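Local coordinates for hypothetical protein MJ0764 (Methanocaldococcus jannaschii, PDB 2B8M) that is of unknown function but belongs to the RmlC-like cupin family and adopts its double-stranded beta-helix fold, at residues A[46-52]-A[96-102]; A[33-38]-A[87-93]. One frame throughout, in Å; residues are numbered along the deposited sequence.

Interaction 1: residues A[46-52]-A[96-102]; sequences NSYVHLI and FFVVKAP. With SO4 (sulfate ion), chain B.
The ammonium group of K100 is gripped from two directions: NZ donates to OD1 of N46 over 2.7 Å, in the carbonyl plane on a lone pair, and lies 2.6 Å from O4 of a sulfate ion, probably taken up from the crystallisation liquor. A bend at chi3 (61°) turns the lysine tip toward the amide, whose ND2 donates to the same O4 over 3.1 Å; K20 NZ and Q28 NE2 are also hydrogen-bonded to the sulfate. Next along, the S47 hydroxyl donates to O of P102, the residue that follows a cis peptide bond, while CD of P102 comes up to the edge of the Y48 ring. From here strands 49-52 and 96-100 run antiparallel as neighbours in the five-stranded sheet of the cupin fold. H50 and V99 form a hydrogen-bonded pair, as do I52 and F97. On one face L51 CD2 lies 3.8 Å from V98 CG2, the two side chains pointing the same way; on the other, I52 CD1 meets V99 CG2, and I52 and F97 also pack against F97 and I52 of the second subunit. A water links H50 ND1 to V99 O, to which it donates. The N46 end is thus a basic, amide-lined patch consistent with anion binding.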
loop_
_atom_site.group_PDB
_atom_site.type_symbol
_atom_site.label_atom_id
_atom_site.label_comp_id
_atom_site.label_asym_id
_atom_site.label_seq_id
_atom_site.Cartn_x
_atom_site.Cartn_y
_atom_site.Cartn_z
ATOM N N ASN A 46 12.836 -7.439 -7.952
ATOM C CA ASN A 46 13.027 -6.885 -9.297
ATOM C C ASN A 46 12.597 -5.425 -9.405
ATOM O O ASN A 46 12.556 -4.872 -10.495
ATOM C CB ASN A 46 12.331 -7.717 -10.390
ATOM C CG ASN A 46 10.811 -7.784 -10.238
ATOM O OD1 ASN A 46 10.198 -7.179 -9.334
ATOM N ND2 ASN A 46 10.189 -8.529 -11.145
ATOM N N SER A 47 12.304 -4.821 -8.269
ATOM C CA SER A 47 12.246 -3.381 -8.172
ATOM C C SER A 47 12.460 -3.012 -6.739
ATOM O O SER A 47 12.749 -3.864 -5.898
ATOM C CB SER A 47 10.906 -2.840 -8.688
ATOM O OG SER A 47 10.883 -1.404 -8.873
ATOM N N TYR A 48 12.253 -1.730 -6.432
ATOM C CA TYR A 48 12.289 -1.244 -5.071
ATOM C C TYR A 48 10.957 -1.596 -4.407
ATOM O O TYR A 48 9.872 -1.318 -4.943
ATOM C CB TYR A 48 12.563 0.267 -5.039
ATOM C CG TYR A 48 13.887 0.603 -5.593
ATOM C CD1 TYR A 48 15.020 0.605 -4.788
ATOM C CD2 TYR A 48 14.032 0.853 -6.953
ATOM C CE1 TYR A 48 16.257 0.904 -5.344
ATOM C CE2 TYR A 48 15.243 1.123 -7.497
ATOM C CZ TYR A 48 16.365 1.147 -6.683
ATOM O OH TYR A 48 17.623 1.401 -7.246
ATOM N N VAL A 49 11.040 -2.229 -3.236
ATOM C CA VAL A 49 9.870 -2.885 -2.598
ATOM C C VAL A 49 9.545 -2.275 -1.259
ATOM O O VAL A 49 10.435 -2.014 -0.453
ATOM C CB VAL A 49 10.123 -4.395 -2.390
ATOM C CG1 VAL A 49 8.963 -5.103 -1.614
ATOM C CG2 VAL A 49 10.393 -5.069 -3.716
ATOM N N HIS A 50 8.253 -2.081 -1.031
ATOM C CA HIS A 50 7.707 -1.825 0.294
ATOM C C HIS A 50 6.582 -2.784 0.630
ATOM O O HIS A 50 5.667 -2.989 -0.165
ATOM C CB HIS A 50 7.218 -0.384 0.464
ATOM C CG HIS A 50 8.302 0.629 0.432
ATOM N ND1 HIS A 50 8.808 1.123 -0.749
ATOM C CD2 HIS A 50 9.017 1.213 1.429
ATOM C CE1 HIS A 50 9.757 2.008 -0.473
ATOM N NE2 HIS A 50 9.934 2.042 0.832
ATOM N N LEU A 51 6.710 -3.367 1.808
ATOM C CA LEU A 51 5.841 -4.400 2.327
ATOM C C LEU A 51 5.011 -3.725 3.412
ATOM O O LEU A 51 5.540 -3.290 4.417
ATOM C CB LEU A 51 6.685 -5.556 2.928
ATOM C CG LEU A 51 7.645 -6.195 1.924
ATOM C CD1 LEU A 51 8.517 -7.215 2.641
ATOM C CD2 LEU A 51 6.873 -6.816 0.785
ATOM N N ILE A 52 3.702 -3.621 3.199
ATOM C CA ILE A 52 2.828 -2.953 4.159
ATOM C C ILE A 52 2.073 -4.021 4.942
ATOM O O ILE A 52 1.151 -4.668 4.431
ATOM C CB ILE A 52 1.831 -1.986 3.445
ATOM C CG1 ILE A 52 2.557 -0.929 2.601
ATOM C CG2 ILE A 52 0.947 -1.351 4.499
ATOM C CD1 ILE A 52 1.662 -0.167 1.642
ATOM N N PHE A 96 -0.332 -8.723 3.980
ATOM C CA PHE A 96 0.449 -7.532 3.590
ATOM C C PHE A 96 0.149 -7.102 2.164
ATOM O O PHE A 96 -0.355 -7.900 1.361
ATOM C CB PHE A 96 1.952 -7.700 3.830
ATOM C CG PHE A 96 2.554 -8.849 3.140
ATOM C CD1 PHE A 96 2.366 -10.125 3.618
ATOM C CD2 PHE A 96 3.322 -8.674 2.006
ATOM C CE1 PHE A 96 2.950 -11.227 2.962
ATOM C CE2 PHE A 96 3.888 -9.737 1.341
ATOM C CZ PHE A 96 3.690 -11.028 1.808
ATOM N N PHE A 97 0.455 -5.847 1.872
ATOM C CA PHE A 97 0.552 -5.373 0.511
ATOM C C PHE A 97 1.992 -5.226 0.105
ATOM O O PHE A 97 2.841 -4.901 0.925
ATOM C CB PHE A 97 -0.171 -4.043 0.323
ATOM C CG PHE A 97 -1.640 -4.143 0.604
ATOM C CD1 PHE A 97 -2.134 -3.983 1.897
ATOM C CD2 PHE A 97 -2.526 -4.437 -0.426
ATOM C CE1 PHE A 97 -3.477 -4.125 2.124
ATOM C CE2 PHE A 97 -3.871 -4.551 -0.191
ATOM C CZ PHE A 97 -4.344 -4.409 1.071
ATOM N N VAL A 98 2.227 -5.438 -1.182
ATOM C CA VAL A 98 3.528 -5.270 -1.782
ATOM C C VAL A 98 3.398 -4.121 -2.763
ATOM O O VAL A 98 2.541 -4.163 -3.623
ATOM C CB VAL A 98 3.964 -6.518 -2.557
ATOM C CG1 VAL A 98 5.284 -6.312 -3.210
ATOM C CG2 VAL A 98 4.035 -7.735 -1.642
ATOM N N VAL A 99 4.231 -3.089 -2.590
ATOM C CA VAL A 99 4.234 -1.938 -3.463
ATOM C C VAL A 99 5.591 -1.917 -4.138
ATOM O O VAL A 99 6.634 -1.971 -3.491
ATOM C CB VAL A 99 4.018 -0.629 -2.680
ATOM C CG1 VAL A 99 4.233 0.588 -3.592
ATOM C CG2 VAL A 99 2.674 -0.624 -1.991
ATOM N N LYS A 100 5.592 -1.868 -5.460
ATOM C CA LYS A 100 6.845 -1.882 -6.195
ATOM C C LYS A 100 6.857 -0.707 -7.145
ATOM O O LYS A 100 5.919 -0.493 -7.914
ATOM C CB LYS A 100 7.024 -3.209 -6.937
ATOM C CG LYS A 100 7.032 -4.438 -6.045
ATOM C CD LYS A 100 6.794 -5.690 -6.844
ATOM C CE LYS A 100 7.861 -5.902 -7.866
ATOM N NZ LYS A 100 7.626 -7.129 -8.673
ATOM N N ALA A 101 7.930 0.076 -7.078
ATOM C CA ALA A 101 8.090 1.230 -7.972
ATOM C C ALA A 101 9.559 1.485 -8.188
ATOM O O ALA A 101 10.355 1.479 -7.238
ATOM C CB ALA A 101 7.427 2.465 -7.410
ATOM N N PRO A 102 9.931 1.720 -9.442
ATOM C CA PRO A 102 9.067 1.768 -10.635
ATOM C C PRO A 102 8.708 0.349 -11.105
ATOM O O PRO A 102 9.137 -0.629 -10.499
ATOM C CB PRO A 102 9.982 2.415 -11.665
ATOM C CG PRO A 102 11.335 1.947 -11.271
ATOM C CD PRO A 102 11.339 1.942 -9.786
HETATM S S SO4 B . 6.665 -9.342 -11.219
HETATM O O1 SO4 B . 6.949 -8.103 -11.947
HETATM O O2 SO4 B . 5.237 -9.403 -10.891
HETATM O O3 SO4 B . 7.019 -10.505 -12.034
HETATM O O4 SO4 B . 7.445 -9.381 -9.990
HETATM O O HOH W 1 7.953 0.668 -3.310
#

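Interaction 2: residues A[33-38]-A[87-93]; sequences VLPRGE and QNINSDI
R36 reaches across the 87-93 loop with its guanidinium laid against the backbone, S91 C lying 3.5 Å above one face and displaced from the centre of the group. The carboxylate of D92 meets the guanidinium edge, and the two planes stand 75° apart. NH2 makes a nearly straight salt bridge to D92 OD1 (2.8 Å, 172° at the hydrogen), in the guanidinium plane but from above that of the carboxylate. NH1 turns to I89 O and to a water that also donates to N90 O. The N88 side chain points toward the 33-38 segment: with CG anti to the backbone N (chi1 -177°), its ND2 is directed to L34 O at 2.8 Å, tilted out of the carbonyl plane, and to S91 O. OD1 accepts S91 N on a lone pair at 3.0 Å, an Asx motif, and also S91 OG from above the carbonyl plane; together they fix the amide's rotation. The partner segment, ending strand 28-35, folds into a type II turn from P35 to E38. The N88 backbone clasps this turn, taking G37 N on its O and donating its own N to E38 O. Beside P35, I93 sends CG2 obliquely across V33, 3.7 Å from CG1.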
loop_
_atom_site.group_PDB
_atom_site.type_symbol
_atom_site.label_atom_id
_atom_site.label_comp_id
_atom_site.label_asym_id
_atom_site.label_seq_id
_atom_site.Cartn_x
_atom_site.Cartn_y
_atom_site.Cartn_z
ATOM N N VAL A 33 -1.938 -12.925 1.444
ATOM C CA VAL A 33 -2.271 -13.565 2.687
ATOM C C VAL A 33 -1.568 -14.887 2.777
ATOM O O VAL A 33 -1.686 -15.738 1.869
ATOM C CB VAL A 33 -3.803 -13.752 2.843
ATOM C CG1 VAL A 33 -4.149 -14.361 4.205
ATOM C CG2 VAL A 33 -4.475 -12.426 2.654
ATOM N N LEU A 34 -0.838 -15.065 3.883
ATOM C CA LEU A 34 -0.159 -16.321 4.167
ATOM C C LEU A 34 -0.630 -16.816 5.482
ATOM O O LEU A 34 -0.350 -16.212 6.533
ATOM C CB LEU A 34 1.372 -16.124 4.222
ATOM C CG LEU A 34 2.038 -15.639 2.936
ATOM C CD1 LEU A 34 3.516 -15.496 3.202
ATOM C CD2 LEU A 34 1.784 -16.616 1.787
ATOM N N PRO A 35 -1.375 -17.919 5.463
ATOM C CA PRO A 35 -1.617 -18.646 6.690
ATOM C C PRO A 35 -0.326 -19.152 7.351
ATOM O O PRO A 35 0.731 -19.252 6.706
ATOM C CB PRO A 35 -2.463 -19.843 6.226
ATOM C CG PRO A 35 -3.093 -19.378 4.966
ATOM C CD PRO A 35 -2.061 -18.518 4.307
ATOM N N ARG A 36 -0.416 -19.474 8.637
ATOM C CA ARG A 36 0.733 -20.031 9.337
ATOM C C ARG A 36 1.300 -21.216 8.579
ATOM O O ARG A 36 0.569 -22.128 8.207
ATOM C CB ARG A 36 0.392 -20.501 10.758
ATOM C CG ARG A 36 1.625 -20.673 11.607
ATOM C CD ARG A 36 1.303 -21.292 12.960
ATOM N NE ARG A 36 0.460 -20.415 13.761
ATOM C CZ ARG A 36 0.893 -19.577 14.692
ATOM N NH1 ARG A 36 2.173 -19.440 14.958
ATOM N NH2 ARG A 36 0.029 -18.853 15.360
ATOM N N GLY A 37 2.625 -21.209 8.421
ATOM C CA GLY A 37 3.382 -22.269 7.789
ATOM C C GLY A 37 3.571 -22.105 6.289
ATOM O O GLY A 37 4.124 -23.002 5.642
ATOM N N GLU A 38 3.053 -21.023 5.720
ATOM C CA GLU A 38 3.199 -20.809 4.299
ATOM C C GLU A 38 4.311 -19.830 4.071
ATOM O O GLU A 38 4.674 -19.036 4.958
ATOM C CB GLU A 38 1.901 -20.286 3.661
ATOM C CG GLU A 38 0.669 -21.195 3.884
ATOM C CD GLU A 38 0.573 -22.381 2.950
ATOM O OE1 GLU A 38 1.232 -22.402 1.877
ATOM O OE2 GLU A 38 -0.185 -23.313 3.303
ATOM N N GLN A 87 8.218 -15.445 4.976
ATOM C CA GLN A 87 7.563 -16.576 5.618
ATOM C C GLN A 87 6.594 -16.108 6.692
ATOM O O GLN A 87 6.797 -15.061 7.310
ATOM C CB GLN A 87 8.586 -17.484 6.294
ATOM C CG GLN A 87 9.689 -18.034 5.428
ATOM C CD GLN A 87 10.670 -18.765 6.285
ATOM O OE1 GLN A 87 10.706 -20.013 6.320
ATOM N NE2 GLN A 87 11.463 -18.009 7.019
ATOM N N ASN A 88 5.496 -16.853 6.874
ATOM C CA ASN A 88 4.715 -16.750 8.072
ATOM C C ASN A 88 4.910 -17.941 8.966
ATOM O O ASN A 88 4.330 -19.013 8.770
ATOM C CB ASN A 88 3.228 -16.556 7.781
ATOM C CG ASN A 88 2.397 -16.369 9.055
ATOM O OD1 ASN A 88 2.930 -16.122 10.144
ATOM N ND2 ASN A 88 1.106 -16.546 8.932
ATOM N N ILE A 89 5.742 -17.740 9.967
ATOM C CA ILE A 89 6.014 -18.758 10.970
ATOM C C ILE A 89 5.203 -18.509 12.247
ATOM O O ILE A 89 4.720 -19.449 12.879
ATOM C CB ILE A 89 7.498 -18.756 11.308
ATOM C CG1 ILE A 89 8.318 -19.028 10.047
ATOM C CG2 ILE A 89 7.815 -19.790 12.385
ATOM C CD1 ILE A 89 9.804 -18.978 10.272
ATOM N N ASN A 90 5.077 -17.249 12.628
ATOM C CA ASN A 90 4.718 -16.891 13.990
ATOM C C ASN A 90 3.312 -16.340 14.167
ATOM O O ASN A 90 2.987 -15.899 15.261
ATOM C CB ASN A 90 5.730 -15.860 14.526
ATOM C CG ASN A 90 7.150 -16.432 14.628
ATOM O OD1 ASN A 90 7.337 -17.601 14.905
ATOM N ND2 ASN A 90 8.141 -15.598 14.345
ATOM N N SER A 91 2.464 -16.364 13.134
ATOM C CA SER A 91 1.110 -15.832 13.258
ATOM C C SER A 91 0.120 -16.717 12.517
ATOM O O SER A 91 0.508 -17.465 11.615
ATOM C CB SER A 91 1.009 -14.396 12.743
ATOM O OG SER A 91 1.246 -14.290 11.342
ATOM N N ASP A 92 -1.135 -16.661 12.940
ATOM C CA ASP A 92 -2.178 -17.474 12.327
ATOM C C ASP A 92 -2.352 -17.052 10.883
ATOM O O ASP A 92 -2.495 -17.894 9.987
ATOM C CB ASP A 92 -3.508 -17.336 13.087
ATOM C CG ASP A 92 -3.529 -18.117 14.396
ATOM O OD1 ASP A 92 -2.674 -19.005 14.592
ATOM O OD2 ASP A 92 -4.401 -17.815 15.243
ATOM N N ILE A 93 -2.353 -15.742 10.673
ATOM C CA ILE A 93 -2.583 -15.158 9.373
ATOM C C ILE A 93 -1.697 -13.922 9.208
ATOM O O ILE A 93 -1.776 -12.968 10.003
ATOM C CB ILE A 93 -4.059 -14.703 9.186
ATOM C CG1 ILE A 93 -5.045 -15.875 9.219
ATOM C CG2 ILE A 93 -4.224 -13.918 7.899
ATOM C CD1 ILE A 93 -5.003 -16.769 7.968
HETATM O O HOH W 2 3.106 -17.830 17.332
#

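From the N terminus, the chain first supplies 33-38, at the end of strand 28-35, then 46-52, which leads into strand 49-55. It next passes through strands 57-62, 68-71, 74-78 and 83-87 before 87-93 returns to 33-38, closing the loop of interaction 2. Immediately afterwards 96-102 runs back along 46-52 and closes that of interaction 1. The segments alternate, so the two closures cross instead of nesting. Strand 93-100 is common ground, lying between 28-35 and 49-55 in the five-stranded sheet. Interaction 1 joins two of that sheet's neighbouring strands, whereas interaction 2, its centre 19 Å away, ties the end of inner strand 28-35 to the connection arriving from strand 83-87 of the four-stranded sheet.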